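Local coordinates for pyocin S8 (Pseudomonas aeruginosa, PDB 6W0V), which is a bacteriocin that probably kills rival bacteria by cutting DNA with its H-N-H nuclease domain, seen here bound to its immunity protein, at residues Gly15-Gly20 against Lys64-Thr69; Gly26-Ser31 against Asn113-Thr118; Lys40-Trp45 against Ala107-Asp112; Asp47-Phe52 against Gly77-Thr82. The protein carries 1 engineered substitution. One frame throughout, in Å; residues are numbered along the deposited sequence.

Contact 1. Residues Gly15-Gly20 against Lys64-Thr69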
# COMPACT_ATOMS: atom_id res chain seq x y z
N GLY A 15 4.59 3.17 -18.20
CA GLY A 15 5.58 3.62 -17.21
C GLY A 15 5.02 3.61 -15.80
O GLY A 15 4.16 2.74 -15.50
N ASN A 16 5.49 4.54 -14.97
CA ASN A 16 5.27 4.50 -13.50
C ASN A 16 3.87 5.02 -13.22
O ASN A 16 3.67 6.24 -13.07
CB ASN A 16 6.33 5.28 -12.72
CG ASN A 16 6.29 4.93 -11.25
OD1 ASN A 16 5.25 4.58 -10.71
ND2 ASN A 16 7.44 5.03 -10.60
N TRP A 17 2.94 4.08 -13.18
CA TRP A 17 1.50 4.39 -13.15
C TRP A 17 1.21 5.36 -12.00
O TRP A 17 0.56 6.39 -12.24
CB TRP A 17 0.73 3.09 -13.03
CG TRP A 17 -0.70 3.28 -12.66
CD1 TRP A 17 -1.58 4.19 -13.18
CD2 TRP A 17 -1.41 2.51 -11.70
NE1 TRP A 17 -2.79 4.04 -12.58
CE2 TRP A 17 -2.73 3.01 -11.67
CE3 TRP A 17 -1.06 1.45 -10.86
CZ2 TRP A 17 -3.70 2.48 -10.84
CZ3 TRP A 17 -2.03 0.93 -10.03
CH2 TRP A 17 -3.33 1.44 -10.03
N LEU A 18 1.67 5.05 -10.79
CA LEU A 18 1.25 5.80 -9.58
C LEU A 18 2.15 7.01 -9.35
O LEU A 18 1.86 7.76 -8.40
CB LEU A 18 1.27 4.87 -8.38
CG LEU A 18 0.23 3.76 -8.41
CD1 LEU A 18 0.15 3.08 -7.06
CD2 LEU A 18 -1.13 4.30 -8.82
N ALA A 19 3.15 7.25 -10.20
CA ALA A 19 3.97 8.49 -10.13
C ALA A 19 3.03 9.70 -10.04
O ALA A 19 3.30 10.59 -9.21
CB ALA A 19 4.91 8.59 -11.30
N GLY A 20 1.95 9.70 -10.82
CA GLY A 20 0.99 10.81 -10.90
C GLY A 20 -0.04 10.79 -9.78
O GLY A 20 -0.81 11.77 -9.68
N LYS A 64 5.84 -4.04 -11.15
CA LYS A 64 7.31 -3.81 -11.12
C LYS A 64 7.61 -2.48 -10.43
O LYS A 64 8.74 -2.32 -9.96
CB LYS A 64 7.91 -3.87 -12.53
CG LYS A 64 7.60 -2.68 -13.42
CD LYS A 64 8.22 -2.82 -14.79
CE LYS A 64 7.94 -1.64 -15.69
NZ LYS A 64 8.47 -1.87 -17.05
N TYR A 65 6.65 -1.56 -10.34
CA TYR A 65 6.84 -0.23 -9.71
C TYR A 65 6.56 -0.30 -8.21
O TYR A 65 6.57 0.76 -7.57
CB TYR A 65 5.96 0.81 -10.39
CG TYR A 65 6.44 1.13 -11.78
CD1 TYR A 65 7.53 1.96 -11.96
CD2 TYR A 65 5.87 0.55 -12.89
CE1 TYR A 65 8.01 2.25 -13.23
CE2 TYR A 65 6.33 0.83 -14.17
CZ TYR A 65 7.41 1.68 -14.33
OH TYR A 65 7.87 1.95 -15.59
N PHE A 66 6.31 -1.50 -7.70
CA PHE A 66 6.05 -1.75 -6.27
C PHE A 66 7.13 -2.69 -5.77
O PHE A 66 7.56 -3.61 -6.51
CB PHE A 66 4.68 -2.38 -6.03
CG PHE A 66 3.56 -1.51 -6.51
CD1 PHE A 66 3.18 -1.56 -7.84
CD2 PHE A 66 2.92 -0.63 -5.65
CE1 PHE A 66 2.15 -0.75 -8.30
CE2 PHE A 66 1.89 0.17 -6.12
CZ PHE A 66 1.52 0.11 -7.44
N ARG A 67 7.55 -2.44 -4.55
CA ARG A 67 8.55 -3.30 -3.91
C ARG A 67 7.81 -4.45 -3.23
O ARG A 67 6.60 -4.58 -3.37
CB ARG A 67 9.47 -2.44 -3.04
CG ARG A 67 10.16 -1.33 -3.82
CD ARG A 67 11.30 -1.79 -4.70
NE ARG A 67 10.94 -2.83 -5.66
CZ ARG A 67 10.38 -2.63 -6.85
NH1 ARG A 67 10.10 -1.40 -7.27
NH2 ARG A 67 10.11 -3.66 -7.62
N LYS A 68 8.54 -5.33 -2.58
CA LYS A 68 8.04 -6.70 -2.31
C LYS A 68 6.88 -6.66 -1.32
O LYS A 68 5.92 -7.39 -1.55
CB LYS A 68 9.19 -7.58 -1.83
CG LYS A 68 10.01 -8.10 -2.98
CD LYS A 68 11.22 -8.89 -2.57
CE LYS A 68 12.01 -9.37 -3.76
NZ LYS A 68 12.96 -10.44 -3.37
N THR A 69 6.96 -5.89 -0.25
CA THR A 69 5.85 -5.88 0.75
C THR A 69 4.62 -5.28 0.09
O THR A 69 3.55 -5.85 0.26
CB THR A 69 6.25 -5.22 2.06
OG1 THR A 69 6.74 -3.92 1.79
CG2 THR A 69 7.27 -6.05 2.80
O HOH W 1 7.67 3.50 -8.33
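Asn16 lies against one face of the Tyr65 ring and makes a CH-pi contact there. Its CA stands 3.5 Å from the Tyr65 ring centroid and only 11° off the ring normal. The side chain follows the same face: CG, anti to the backbone N (chi1 -165°), carries the amide past the ring with the two planes 31° apart, and Asn16 CG comes within 3.3 Å of Tyr65 CD1. Gly15 lies toward the phenol end, its carbonyl O 3.2 Å from Tyr65 CE2.

The polar link is made by one water rather than directly. This water accepts from Asn16 ND2 at 2.7 Å and donates to Tyr65 O at 3.0 Å, bridging the end of the amide to the backbone of the residue whose ring the same amide flanks.

The apolar part lies deeper. Leu18 CD1 meets the edge of the Phe66 ring, 3.3 Å from Phe66 CZ, a close approach of two side chains that run at about a right angle. The other branch of Leu18, CD2, rests over the centre of the Trp17 ring, while Trp17 CZ3 only grazes Phe66 CZ at 4.5 Å.

Tyr65 and Asn16 thus form the outer layer, and Trp17, Leu18 and Phe66 the inner one. Trp17 and Phe66 both pack on Val56 of helix 45-57, Trp17 and Leu18 reach Val27 and Val116 of strands 27-28 and 114-117, and Trp17 NE1 is hydrogen-bonded to Pro28 O. The loop 15-20 is in this way pinned between the sheet and the approach to helix 68-75.

Contact 2. Residues Gly26-Ser31 against Asn113-Thr118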
# COMPACT_ATOMS: atom_id res chain seq x y z
N GLY A 26 -4.83 12.73 -9.36
CA GLY A 26 -4.34 11.35 -9.27
C GLY A 26 -4.27 10.74 -10.65
O GLY A 26 -4.12 11.49 -11.62
N VAL A 27 -4.34 9.42 -10.74
CA VAL A 27 -4.12 8.74 -12.04
C VAL A 27 -5.34 7.88 -12.33
O VAL A 27 -5.95 7.33 -11.43
CB VAL A 27 -2.82 7.92 -12.07
CG1 VAL A 27 -1.63 8.84 -11.96
CG2 VAL A 27 -2.79 6.85 -10.99
N PRO A 28 -5.67 7.72 -13.62
CA PRO A 28 -6.78 6.86 -13.99
C PRO A 28 -6.39 5.40 -13.73
O PRO A 28 -5.24 5.08 -13.46
CB PRO A 28 -6.96 7.15 -15.48
CG PRO A 28 -5.56 7.49 -15.94
CD PRO A 28 -4.94 8.25 -14.79
N ILE A 29 -7.39 4.55 -13.79
CA ILE A 29 -7.19 3.08 -13.66
C ILE A 29 -6.64 2.61 -14.99
O ILE A 29 -7.17 2.94 -16.04
CB ILE A 29 -8.52 2.40 -13.32
CG1 ILE A 29 -9.17 3.03 -12.08
CG2 ILE A 29 -8.33 0.90 -13.18
CD1 ILE A 29 -8.18 3.48 -11.02
N PRO A 30 -5.52 1.87 -14.99
CA PRO A 30 -4.96 1.36 -16.23
C PRO A 30 -6.01 0.49 -16.93
O PRO A 30 -6.69 -0.29 -16.28
CB PRO A 30 -3.76 0.53 -15.79
CG PRO A 30 -3.41 1.10 -14.43
CD PRO A 30 -4.74 1.47 -13.81
N SER A 31 -6.11 0.65 -18.24
CA SER A 31 -7.08 -0.09 -19.07
C SER A 31 -6.93 -1.60 -18.83
O SER A 31 -7.96 -2.28 -18.76
CB SER A 31 -6.94 0.27 -20.51
OG SER A 31 -5.62 0.07 -20.96
N ASN A 113 -14.75 6.36 -13.16
CA ASN A 113 -15.02 7.30 -12.05
C ASN A 113 -13.93 7.17 -10.99
O ASN A 113 -14.05 7.81 -9.93
CB ASN A 113 -16.39 7.04 -11.42
CG ASN A 113 -16.78 8.16 -10.49
OD1 ASN A 113 -16.49 9.33 -10.77
ND2 ASN A 113 -17.41 7.82 -9.38
N LEU A 114 -12.90 6.36 -11.25
CA LEU A 114 -11.87 6.09 -10.23
C LEU A 114 -10.57 6.75 -10.63
O LEU A 114 -10.19 6.71 -11.80
CB LEU A 114 -11.68 4.59 -10.06
CG LEU A 114 -12.96 3.82 -9.79
CD1 LEU A 114 -12.65 2.34 -9.66
CD2 LEU A 114 -13.67 4.34 -8.55
N ARG A 115 -9.91 7.29 -9.62
CA ARG A 115 -8.52 7.77 -9.75
C ARG A 115 -7.76 7.18 -8.60
O ARG A 115 -8.30 7.13 -7.50
CB ARG A 115 -8.46 9.29 -9.64
CG ARG A 115 -9.30 10.00 -10.68
CD ARG A 115 -8.81 9.62 -12.04
NE ARG A 115 -7.60 10.31 -12.43
CZ ARG A 115 -7.33 10.63 -13.69
NH1 ARG A 115 -6.21 11.23 -14.01
NH2 ARG A 115 -8.21 10.34 -14.63
N VAL A 116 -6.53 6.77 -8.83
CA VAL A 116 -5.68 6.39 -7.68
C VAL A 116 -4.93 7.64 -7.25
O VAL A 116 -4.42 8.38 -8.10
CB VAL A 116 -4.80 5.20 -8.01
CG1 VAL A 116 -3.89 4.89 -6.83
CG2 VAL A 116 -5.66 4.01 -8.37
N MET A 117 -4.96 7.89 -5.95
CA MET A 117 -4.39 9.10 -5.35
C MET A 117 -3.61 8.67 -4.13
O MET A 117 -3.98 7.70 -3.49
CB MET A 117 -5.49 10.05 -4.90
CG MET A 117 -6.37 10.49 -6.02
SD MET A 117 -7.49 11.69 -5.37
CE MET A 117 -7.95 12.54 -6.88
N THR A 118 -2.58 9.42 -3.80
CA THR A 118 -1.99 9.31 -2.46
C THR A 118 -2.96 9.93 -1.48
O THR A 118 -3.77 10.78 -1.86
CB THR A 118 -0.64 10.01 -2.43
OG1 THR A 118 -0.92 11.39 -2.69
CG2 THR A 118 0.32 9.42 -3.43
O HOH W 2 -10.06 5.37 -14.54
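Val27 and Val116 form an antiparallel hydrogen-bonded pair. Val27 N donates to Val116 O at 2.8 Å and Val116 N returns a bond to Val27 O at 2.7 Å. On the buried face that these valines share, Ile29 completes the tight part: its CG1 lies 3.6 Å from Leu114 CB, and its CD1 meets Val116 CG2 at 3.7 Å, the two side chains at about a right angle. Helix 45-57 closes over them with Phe48 and Phe52. Gly26, lacking a side chain, lets its CA lie close to Val116 O and Met117 CG.

The face of Pro28 and Arg115 is less enclosed. The Arg115 chain, bent at chi2 (-60°) and chi3 (-77°), folds back to lay its guanidinium flat over the start of the proline, with Pro28 N 3.3 Å above the plane. NH1 gives a long but straight bond to Gly26 O (3.2 Å, 167°), which lies near the guanidinium plane, though the donor comes from above the plane of that carbonyl. Beyond Pro28 the direct pairing gives way to a water, which accepts from Ile29 N at 2.9 Å and donates to Leu114 O at 3.1 Å.

Strand 27-28 is thus a short edge addition to the hairpin of strands 95-98 and 114-117. Followed by helix 119-122, that hairpin has the beta-beta-alpha layout of the H-N-H, or His-Me finger, nucleases.

Contact 3. Residues Lys40-Trp45 against Ala107-Asp112; sequences KEFKSW and AVYDID
The ring of Tyr109 slides past that of Phe42 rather than stacking squarely on it: the planes are 23° apart, but the centroids stand 5.9 Å from each other and the rings barely overlap. The closer touch is with the start of the phenylalanine side chain, Phe42 CB lying 3.7 Å from Tyr109 CE1. Tyr109 CG points away from its own carbonyl carbon (chi1 -55°), which sends the ring across to the turn at 43-45. There the hydroxyl presses on the peptide between Ser44 and Trp45, with Tyr109 OH 3.0 Å from Ser44 C, close to the plane of the phenol. The hydroxyl makes its hydrogen bond with Glu2 O, and Trp45 N is bonded to Asp1 OD1, so the N-terminal residues supply the polar partners here.

Val108 lies between the Tyr109 ring and the Trp45 indole. Its CG1 sits 3.7 Å above the plane of the neighbouring Tyr109 ring, over its centre, and also reaches the benzene part of the indole, 3.5 Å from Trp45 CE3. The backbone of the same valine comes closer still, Val108 O to Trp45 CZ3 being 3.1 Å.

That carbonyl oxygen also takes a hydrogen bond from His98 NE2, and the His98 ring meets the indole at a steep angle. Ser44 meanwhile caps helix 45-57 through OG to Asp47 N. By bonding His98 at the end of strand 95-98, this loop carbonyl probably helps to orient the ring, as in the H-N-H site of colicin-type DNases.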
# COMPACT_ATOMS: atom_id res chain seq x y z
N LYS A 40 -17.41 -7.65 -14.09
CA LYS A 40 -17.45 -8.61 -12.98
C LYS A 40 -18.32 -8.05 -11.87
O LYS A 40 -18.44 -6.80 -11.76
CB LYS A 40 -16.04 -8.91 -12.48
CG LYS A 40 -15.15 -9.54 -13.53
CD LYS A 40 -13.83 -9.94 -12.98
CE LYS A 40 -13.00 -10.72 -13.97
NZ LYS A 40 -11.61 -10.87 -13.48
N GLU A 41 -18.88 -8.95 -11.08
CA GLU A 41 -19.64 -8.59 -9.88
C GLU A 41 -18.62 -8.33 -8.77
O GLU A 41 -17.63 -9.07 -8.68
CB GLU A 41 -20.61 -9.69 -9.45
CG GLU A 41 -21.41 -9.31 -8.22
CD GLU A 41 -22.12 -10.46 -7.53
OE1 GLU A 41 -23.32 -10.30 -7.25
OE2 GLU A 41 -21.48 -11.49 -7.26
N PHE A 42 -18.87 -7.30 -7.99
CA PHE A 42 -18.17 -7.00 -6.74
C PHE A 42 -19.17 -7.01 -5.62
O PHE A 42 -20.28 -6.52 -5.81
CB PHE A 42 -17.42 -5.69 -6.88
CG PHE A 42 -16.41 -5.86 -7.97
CD1 PHE A 42 -15.20 -6.46 -7.70
CD2 PHE A 42 -16.73 -5.56 -9.28
CE1 PHE A 42 -14.29 -6.67 -8.72
CE2 PHE A 42 -15.82 -5.76 -10.29
CZ PHE A 42 -14.61 -6.32 -10.01
N LYS A 43 -18.82 -7.63 -4.51
CA LYS A 43 -19.78 -7.82 -3.40
C LYS A 43 -19.78 -6.58 -2.54
O LYS A 43 -20.68 -6.42 -1.73
CB LYS A 43 -19.39 -9.06 -2.60
CG LYS A 43 -19.43 -10.35 -3.39
CD LYS A 43 -20.69 -10.52 -4.19
CE LYS A 43 -21.93 -10.41 -3.34
NZ LYS A 43 -22.00 -11.47 -2.31
N SER A 44 -18.74 -5.77 -2.68
CA SER A 44 -18.50 -4.61 -1.80
C SER A 44 -17.37 -3.80 -2.39
O SER A 44 -16.66 -4.29 -3.30
CB SER A 44 -18.13 -5.04 -0.42
OG SER A 44 -16.86 -5.66 -0.45
N TRP A 45 -17.18 -2.62 -1.85
CA TRP A 45 -16.03 -1.79 -2.24
C TRP A 45 -14.75 -2.57 -1.91
O TRP A 45 -13.85 -2.62 -2.75
CB TRP A 45 -16.05 -0.45 -1.53
CG TRP A 45 -14.84 0.30 -1.97
CD1 TRP A 45 -13.75 0.63 -1.23
CD2 TRP A 45 -14.57 0.69 -3.31
NE1 TRP A 45 -12.83 1.25 -2.03
CE2 TRP A 45 -13.31 1.31 -3.31
CE3 TRP A 45 -15.29 0.62 -4.51
CZ2 TRP A 45 -12.74 1.84 -4.46
CZ3 TRP A 45 -14.72 1.13 -5.65
CH2 TRP A 45 -13.46 1.74 -5.63
N ALA A 107 -20.77 6.62 -9.52
CA ALA A 107 -20.86 5.15 -9.66
C ALA A 107 -19.71 4.54 -8.87
O ALA A 107 -18.55 4.91 -9.13
CB ALA A 107 -20.82 4.76 -11.12
N VAL A 108 -20.03 3.71 -7.89
CA VAL A 108 -19.02 3.10 -6.98
C VAL A 108 -18.06 2.27 -7.84
O VAL A 108 -16.86 2.32 -7.61
CB VAL A 108 -19.68 2.21 -5.91
CG1 VAL A 108 -18.62 1.53 -5.06
CG2 VAL A 108 -20.65 2.99 -5.03
N TYR A 109 -18.58 1.50 -8.78
CA TYR A 109 -17.76 0.50 -9.51
C TYR A 109 -17.55 0.94 -10.95
O TYR A 109 -17.15 0.09 -11.76
CB TYR A 109 -18.41 -0.87 -9.45
CG TYR A 109 -18.69 -1.35 -8.06
CD1 TYR A 109 -17.66 -1.71 -7.22
CD2 TYR A 109 -19.98 -1.45 -7.59
CE1 TYR A 109 -17.91 -2.18 -5.94
CE2 TYR A 109 -20.26 -1.92 -6.32
CZ TYR A 109 -19.22 -2.29 -5.50
OH TYR A 109 -19.47 -2.75 -4.24
N ASP A 110 -17.80 2.21 -11.26
CA ASP A 110 -17.43 2.69 -12.60
C ASP A 110 -15.95 3.04 -12.53
O ASP A 110 -15.57 4.02 -11.87
CB ASP A 110 -18.26 3.82 -13.16
CG ASP A 110 -17.87 4.00 -14.62
OD1 ASP A 110 -16.83 4.59 -14.83
OD2 ASP A 110 -18.57 3.45 -15.52
N ILE A 111 -15.18 2.24 -13.25
CA ILE A 111 -13.71 2.33 -13.28
C ILE A 111 -13.31 3.71 -13.80
O ILE A 111 -12.31 4.25 -13.34
CB ILE A 111 -13.16 1.19 -14.13
CG1 ILE A 111 -13.50 -0.15 -13.48
CG2 ILE A 111 -11.67 1.35 -14.36
CD1 ILE A 111 -13.49 -1.30 -14.43
N ASP A 112 -14.09 4.30 -14.69
CA ASP A 112 -13.75 5.62 -15.26
C ASP A 112 -14.07 6.71 -14.25
O ASP A 112 -13.65 7.86 -14.46
CB ASP A 112 -14.46 5.82 -16.60
CG ASP A 112 -14.00 4.78 -17.60
OD1 ASP A 112 -12.80 4.54 -17.66
OD2 ASP A 112 -14.85 4.22 -18.29

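Contact 4. Residues Asp47-Phe52 against Gly77-Thr82; sequences DFREQF and GLSPFT
Arg49 reaches from helix 45-57 to the backbone of Gly77 and the side chain of Ser79. From CB the chain leaves with CG anti to the backbone N, and CG passes 3.7 Å from Ser79 OG. A bend at chi2 (-96°) then brings CD close to two oxygens, 3.3 Å from Ser79 OG and 3.4 Å from Gly77 O. NE passes both oxygens at a longer range, and CZ stays near Gly77 O alone. At the tip, Arg49 NH2 donates to Gly77 O at 2.7 Å with an N-H...O angle of 150°. The oxygen lies in the guanidinium plane, but the donor comes from above the carbonyl plane, 37° out of it.

The helix backbone meets Gly77 O as well: Glu50 CA makes a CA-H...O contact with it at 3.2 Å, and Glu50 CG flanks it at 3.4 Å. In return Gly77 CA approaches Glu50 O at 3.3 Å. A glycine at this point allows the two backbones to lie almost against each other, and the Glu50 carboxylate turns back to a salt bridge with Arg46.

Ser79 OG is hydrogen-bonded to Glu27 of the immunity protein, to which Arg49 NH2 also has a long, weak ion pair. Farther along, Phe81 stacks on Phe51 of that partner. Gly77 ends helix 68-75 in a Schellman motif, its positive phi turning the chain out against helix 45-57. The contact therefore joins a helix C-terminus to a neighbouring helix flank, and the extended segment after it forms part of the surface recognised by the immunity protein.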
# COMPACT_ATOMS: atom_id res chain seq x y z
N ASP A 47 -14.26 -5.71 -1.88
CA ASP A 47 -14.06 -6.78 -2.87
C ASP A 47 -13.45 -6.17 -4.13
O ASP A 47 -12.46 -6.65 -4.66
CB ASP A 47 -15.40 -7.44 -3.16
CG ASP A 47 -15.32 -8.55 -4.17
OD1 ASP A 47 -14.23 -9.08 -4.38
OD2 ASP A 47 -16.35 -8.87 -4.71
N PHE A 48 -14.00 -5.05 -4.57
CA PHE A 48 -13.49 -4.37 -5.76
C PHE A 48 -12.05 -3.94 -5.51
O PHE A 48 -11.20 -4.14 -6.36
CB PHE A 48 -14.35 -3.16 -6.08
CG PHE A 48 -13.83 -2.39 -7.26
CD1 PHE A 48 -14.22 -2.72 -8.55
CD2 PHE A 48 -12.93 -1.36 -7.08
CE1 PHE A 48 -13.72 -2.03 -9.64
CE2 PHE A 48 -12.44 -0.66 -8.17
CZ PHE A 48 -12.85 -0.98 -9.44
N ARG A 49 -11.84 -3.29 -4.38
CA ARG A 49 -10.50 -2.76 -4.05
C ARG A 49 -9.52 -3.93 -4.06
O ARG A 49 -8.41 -3.79 -4.58
CB ARG A 49 -10.52 -2.05 -2.71
CG ARG A 49 -9.14 -1.56 -2.30
CD ARG A 49 -8.49 -2.56 -1.39
NE ARG A 49 -9.17 -2.53 -0.11
CZ ARG A 49 -9.00 -3.45 0.83
NH1 ARG A 49 -9.65 -3.36 1.97
NH2 ARG A 49 -8.17 -4.46 0.61
N GLU A 50 -9.91 -5.04 -3.46
CA GLU A 50 -9.01 -6.22 -3.40
C GLU A 50 -8.73 -6.70 -4.82
O GLU A 50 -7.59 -6.92 -5.17
CB GLU A 50 -9.63 -7.33 -2.59
CG GLU A 50 -9.62 -7.04 -1.13
CD GLU A 50 -10.14 -8.18 -0.30
OE1 GLU A 50 -10.50 -9.22 -0.89
OE2 GLU A 50 -10.17 -8.03 0.92
N GLN A 51 -9.75 -6.89 -5.62
CA GLN A 51 -9.54 -7.46 -6.96
C GLN A 51 -8.72 -6.47 -7.77
O GLN A 51 -7.93 -6.88 -8.59
CB GLN A 51 -10.88 -7.78 -7.59
CG GLN A 51 -11.59 -8.89 -6.85
CD GLN A 51 -12.72 -9.43 -7.67
OE1 GLN A 51 -12.61 -9.54 -8.89
NE2 GLN A 51 -13.82 -9.74 -7.00
N PHE A 52 -8.94 -5.19 -7.51
CA PHE A 52 -8.20 -4.09 -8.17
C PHE A 52 -6.71 -4.30 -7.90
O PHE A 52 -5.90 -4.42 -8.82
CB PHE A 52 -8.73 -2.78 -7.62
CG PHE A 52 -8.04 -1.56 -8.14
CD1 PHE A 52 -6.81 -1.19 -7.66
CD2 PHE A 52 -8.65 -0.80 -9.12
CE1 PHE A 52 -6.19 -0.05 -8.13
CE2 PHE A 52 -8.04 0.34 -9.60
CZ PHE A 52 -6.81 0.71 -9.11
N GLY A 77 -4.79 -8.40 -2.11
CA GLY A 77 -5.83 -7.40 -2.38
C GLY A 77 -5.69 -6.20 -1.47
O GLY A 77 -6.61 -5.41 -1.39
N LEU A 78 -4.55 -6.05 -0.80
CA LEU A 78 -4.34 -4.94 0.15
C LEU A 78 -3.75 -3.75 -0.59
O LEU A 78 -2.85 -3.93 -1.42
CB LEU A 78 -3.39 -5.38 1.26
CG LEU A 78 -3.79 -6.68 1.95
CD1 LEU A 78 -2.75 -7.05 2.98
CD2 LEU A 78 -5.17 -6.55 2.58
N SER A 79 -4.29 -2.58 -0.29
CA SER A 79 -3.84 -1.31 -0.89
C SER A 79 -2.38 -1.13 -0.55
O SER A 79 -2.00 -1.27 0.60
CB SER A 79 -4.64 -0.18 -0.40
OG SER A 79 -6.01 -0.45 -0.62
N PRO A 80 -1.55 -0.84 -1.56
CA PRO A 80 -0.15 -0.57 -1.28
C PRO A 80 -0.03 0.72 -0.47
O PRO A 80 -0.77 1.66 -0.64
CB PRO A 80 0.51 -0.44 -2.65
CG PRO A 80 -0.63 -0.07 -3.57
CD PRO A 80 -1.87 -0.71 -2.98
N PHE A 81 0.94 0.73 0.42
CA PHE A 81 1.34 1.95 1.12
C PHE A 81 1.95 2.90 0.11
O PHE A 81 2.69 2.46 -0.79
CB PHE A 81 2.37 1.62 2.18
CG PHE A 81 1.77 1.00 3.40
CD1 PHE A 81 1.43 -0.34 3.41
CD2 PHE A 81 1.50 1.77 4.51
CE1 PHE A 81 0.86 -0.90 4.54
CE2 PHE A 81 0.93 1.21 5.63
CZ PHE A 81 0.61 -0.12 5.64
N THR A 82 1.67 4.17 0.30
CA THR A 82 2.35 5.24 -0.45
C THR A 82 3.66 5.50 0.27
O THR A 82 3.81 5.13 1.44
CB THR A 82 1.54 6.53 -0.51
OG1 THR A 82 1.53 7.14 0.77
CG2 THR A 82 0.12 6.28 -0.94

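Contact 2 is the buried centre and the only one with paired strands; its Leu114, Ile29 and Val116 pack on Phe48 and Phe52 of the helix that supplies contact 4. Contact 4 is buried too, yet rests on an arginine-to-carbonyl bond and backbone proximity, and its second segment meets the immunity protein. Contacts 1 and 3 are partly buried, lie on opposite sides of the chain's centre with centres about 23 Å apart, and rely on aromatic rings without direct hydrogen bonds between their segments. Each joins contact 2: contact 1 through the probable bond of Trp17 NE1 to Pro28 O, contact 3 through Asn113 bonded to Ala107.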